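Local coordinates for beta-lactamase (Sebaldella termitidis, PDB 6N1N), which probably hydrolyses beta-lactam antibiotics to substituted beta-amino acids as a class D beta-lactamase, an activity linked to antibiotic resistance, at residues 28-33 against 156-161. Sequence-based numbering, arbitrary orientation.
Sequences YDYKNK and NLYEEK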
loop_
_atom_site.group_PDB
_atom_site.type_symbol
_atom_site.label_atom_id
_atom_site.label_comp_id
_atom_site.label_asym_id
_atom_site.label_seq_id
_atom_site.Cartn_x
_atom_site.Cartn_y
_atom_site.Cartn_z
ATOM N N TYR A 28 -8.786 -10.722 -1.195
ATOM C CA TYR A 28 -9.522 -11.387 -0.124
ATOM C C TYR A 28 -10.921 -10.800 -0.048
ATOM O O TYR A 28 -11.088 -9.601 0.202
ATOM C CB TYR A 28 -8.813 -11.234 1.211
ATOM C CG TYR A 28 -9.516 -11.934 2.363
ATOM C CD1 TYR A 28 -9.498 -13.307 2.468
ATOM C CD2 TYR A 28 -10.168 -11.208 3.329
ATOM C CE1 TYR A 28 -10.129 -13.949 3.517
ATOM C CE2 TYR A 28 -10.790 -11.830 4.394
ATOM C CZ TYR A 28 -10.770 -13.200 4.489
ATOM O OH TYR A 28 -11.394 -13.849 5.539
ATOM N N ASP A 29 -11.907 -11.657 -0.277
ATOM C CA ASP A 29 -13.326 -11.377 -0.114
ATOM C C ASP A 29 -13.664 -11.519 1.368
ATOM O O ASP A 29 -13.631 -12.616 1.918
ATOM C CB ASP A 29 -14.082 -12.341 -1.029
ATOM C CG ASP A 29 -15.592 -12.296 -0.859
ATOM O OD1 ASP A 29 -16.068 -11.855 0.190
ATOM O OD2 ASP A 29 -16.299 -12.759 -1.785
ATOM N N TYR A 30 -13.981 -10.398 2.013
ATOM C CA TYR A 30 -14.109 -10.341 3.466
ATOM C C TYR A 30 -15.358 -11.054 3.970
ATOM O O TYR A 30 -15.291 -11.864 4.909
ATOM C CB TYR A 30 -14.109 -8.865 3.887
ATOM C CG TYR A 30 -14.216 -8.635 5.368
ATOM C CD1 TYR A 30 -13.110 -8.759 6.191
ATOM C CD2 TYR A 30 -15.415 -8.269 5.935
ATOM C CE1 TYR A 30 -13.214 -8.540 7.567
ATOM C CE2 TYR A 30 -15.518 -8.037 7.300
ATOM C CZ TYR A 30 -14.422 -8.173 8.099
ATOM O OH TYR A 30 -14.555 -7.964 9.440
ATOM N N LYS A 31 -16.513 -10.749 3.379
ATOM C CA LYS A 31 -17.762 -11.340 3.844
ATOM C C LYS A 31 -17.747 -12.861 3.697
ATOM O O LYS A 31 -18.170 -13.599 4.608
ATOM C CB LYS A 31 -18.925 -10.731 3.069
ATOM C CG LYS A 31 -20.256 -11.371 3.307
ATOM C CD LYS A 31 -21.374 -10.510 2.759
ATOM C CE LYS A 31 -21.453 -10.583 1.270
ATOM N NZ LYS A 31 -22.582 -9.728 0.756
ATOM N N ASN A 32 -17.261 -13.350 2.560
ATOM C CA ASN A 32 -17.267 -14.777 2.268
ATOM C C ASN A 32 -16.005 -15.505 2.715
ATOM O O ASN A 32 -15.988 -16.740 2.677
ATOM C CB ASN A 32 -17.490 -14.982 0.771
ATOM C CG ASN A 32 -18.845 -14.488 0.328
ATOM O OD1 ASN A 32 -19.889 -14.910 0.880
ATOM N ND2 ASN A 32 -18.869 -13.595 -0.654
ATOM N N LYS A 33 -14.982 -14.772 3.159
ATOM C CA LYS A 33 -13.693 -15.339 3.561
ATOM C C LYS A 33 -13.087 -16.191 2.440
ATOM O O LYS A 33 -12.770 -17.372 2.605
ATOM C CB LYS A 33 -13.843 -16.139 4.866
ATOM C CG LYS A 33 -14.480 -15.360 5.984
ATOM C CD LYS A 33 -14.395 -16.138 7.300
ATOM C CE LYS A 33 -14.874 -15.313 8.485
ATOM N NZ LYS A 33 -16.339 -15.135 8.462
ATOM N N ASN A 156 -6.743 -6.067 9.401
ATOM C CA ASN A 156 -6.646 -5.598 10.774
ATOM C C ASN A 156 -6.883 -4.093 10.882
ATOM O O ASN A 156 -7.439 -3.625 11.870
ATOM C CB ASN A 156 -5.284 -5.982 11.360
ATOM C CG ASN A 156 -5.245 -7.424 11.810
ATOM O OD1 ASN A 156 -6.201 -7.918 12.399
ATOM N ND2 ASN A 156 -4.155 -8.111 11.522
ATOM N N LEU A 157 -6.410 -3.311 9.908
ATOM C CA LEU A 157 -6.722 -1.884 9.885
ATOM C C LEU A 157 -8.225 -1.657 9.747
ATOM O O LEU A 157 -8.843 -0.909 10.534
ATOM C CB LEU A 157 -5.928 -1.209 8.739
ATOM C CG LEU A 157 -5.861 0.310 8.605
ATOM C CD1 LEU A 157 -4.906 0.764 7.462
ATOM C CD2 LEU A 157 -7.209 0.934 8.385
ATOM N N TYR A 158 -8.840 -2.322 8.763
ATOM C CA TYR A 158 -10.278 -2.200 8.559
ATOM C C TYR A 158 -11.069 -2.582 9.804
ATOM O O TYR A 158 -12.037 -1.892 10.162
ATOM C CB TYR A 158 -10.685 -3.064 7.367
ATOM C CG TYR A 158 -12.180 -3.085 7.132
ATOM C CD1 TYR A 158 -12.822 -2.003 6.557
ATOM C CD2 TYR A 158 -12.935 -4.180 7.492
ATOM C CE1 TYR A 158 -14.198 -2.003 6.348
ATOM C CE2 TYR A 158 -14.290 -4.202 7.289
ATOM C CZ TYR A 158 -14.923 -3.110 6.703
ATOM O OH TYR A 158 -16.288 -3.148 6.505
ATOM N N GLU A 159 -10.705 -3.682 10.455
ATOM C CA GLU A 159 -11.382 -4.122 11.672
ATOM C C GLU A 159 -10.993 -3.299 12.887
ATOM O O GLU A 159 -11.607 -3.453 13.952
ATOM C CB GLU A 159 -11.078 -5.601 11.916
ATOM C CG GLU A 159 -11.825 -6.510 10.944
ATOM C CD GLU A 159 -11.568 -7.991 11.175
ATOM O OE1 GLU A 159 -10.569 -8.322 11.853
ATOM O OE2 GLU A 159 -12.376 -8.811 10.682
ATOM N N GLU A 160 -10.008 -2.414 12.735
ATOM C CA GLU A 160 -9.472 -1.570 13.810
ATOM C C GLU A 160 -8.985 -2.398 15.000
ATOM O O GLU A 160 -9.213 -2.069 16.168
ATOM C CB GLU A 160 -10.496 -0.502 14.222
ATOM C CG GLU A 160 -10.960 0.267 12.993
ATOM C CD GLU A 160 -11.612 1.609 13.242
ATOM O OE1 GLU A 160 -11.702 2.066 14.401
ATOM O OE2 GLU A 160 -12.043 2.184 12.233
ATOM N N LYS A 161 -8.257 -3.475 14.693
ATOM C CA LYS A 161 -7.739 -4.384 15.706
ATOM C C LYS A 161 -6.467 -3.901 16.382
ATOM O O LYS A 161 -6.145 -4.370 17.491
ATOM C CB LYS A 161 -7.466 -5.754 15.081
ATOM C CG LYS A 161 -8.721 -6.563 14.723
ATOM C CD LYS A 161 -9.563 -6.876 15.940
ATOM C CE LYS A 161 -10.137 -8.288 15.879
ATOM N NZ LYS A 161 -11.065 -8.476 14.734
#
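Tyr30, just after strand 22-29, reaches Tyr158 and Glu159 at the C-terminal end of helix 147-159. Its CB points toward the helix. CG lies anti to the backbone N (chi1 -179°), which extends the ring toward Tyr158 and Glu159. This matters because the backbones stay far apart, with the CA atoms of Tyr30 and Tyr158 10.3 Å from each other. Further along the ring, CE2 of Tyr30 meets CE2 of Tyr158 at 4.0 Å, and CZ of Tyr30 lies 4.1 Å from the same Tyr158 atom. Here the edge of the Tyr158 ring comes over one face of Tyr30, toward the rim. The planes stand at 77°, a T-shaped pair. Along the opposite edge from CE2, CE1 of Tyr30 lies 3.2 Å from OE2 of Glu159, near the ring plane. At the tip, the Tyr30 hydroxyl OH donates a 2.6 Å hydrogen bond to OE2 of Glu159. OE2 accepts through its anti lone pair, the one away from OE1. The extended Glu159 chain brings the carboxylate there, steeply turned against the ring. The other oxygen, OE1 of Glu159, forms a 2.9 Å salt bridge with NZ of Lys161, so both carboxylate oxygens are engaged. That lysine probably helps to keep the carboxylate charged. Tyr158 also meets Tyr206 edge-to-face.

Asp29 OD1 accepts from the backbone N of Asn32, an Asx motif where the strand ends. Glu160, with positive phi, ends the helix in a Schellman motif. The contact is a surface bridge between the central sheet and a helix of the transpeptidase-like fold of class D beta-lactamases, away from the predicted nucleophile Ser51.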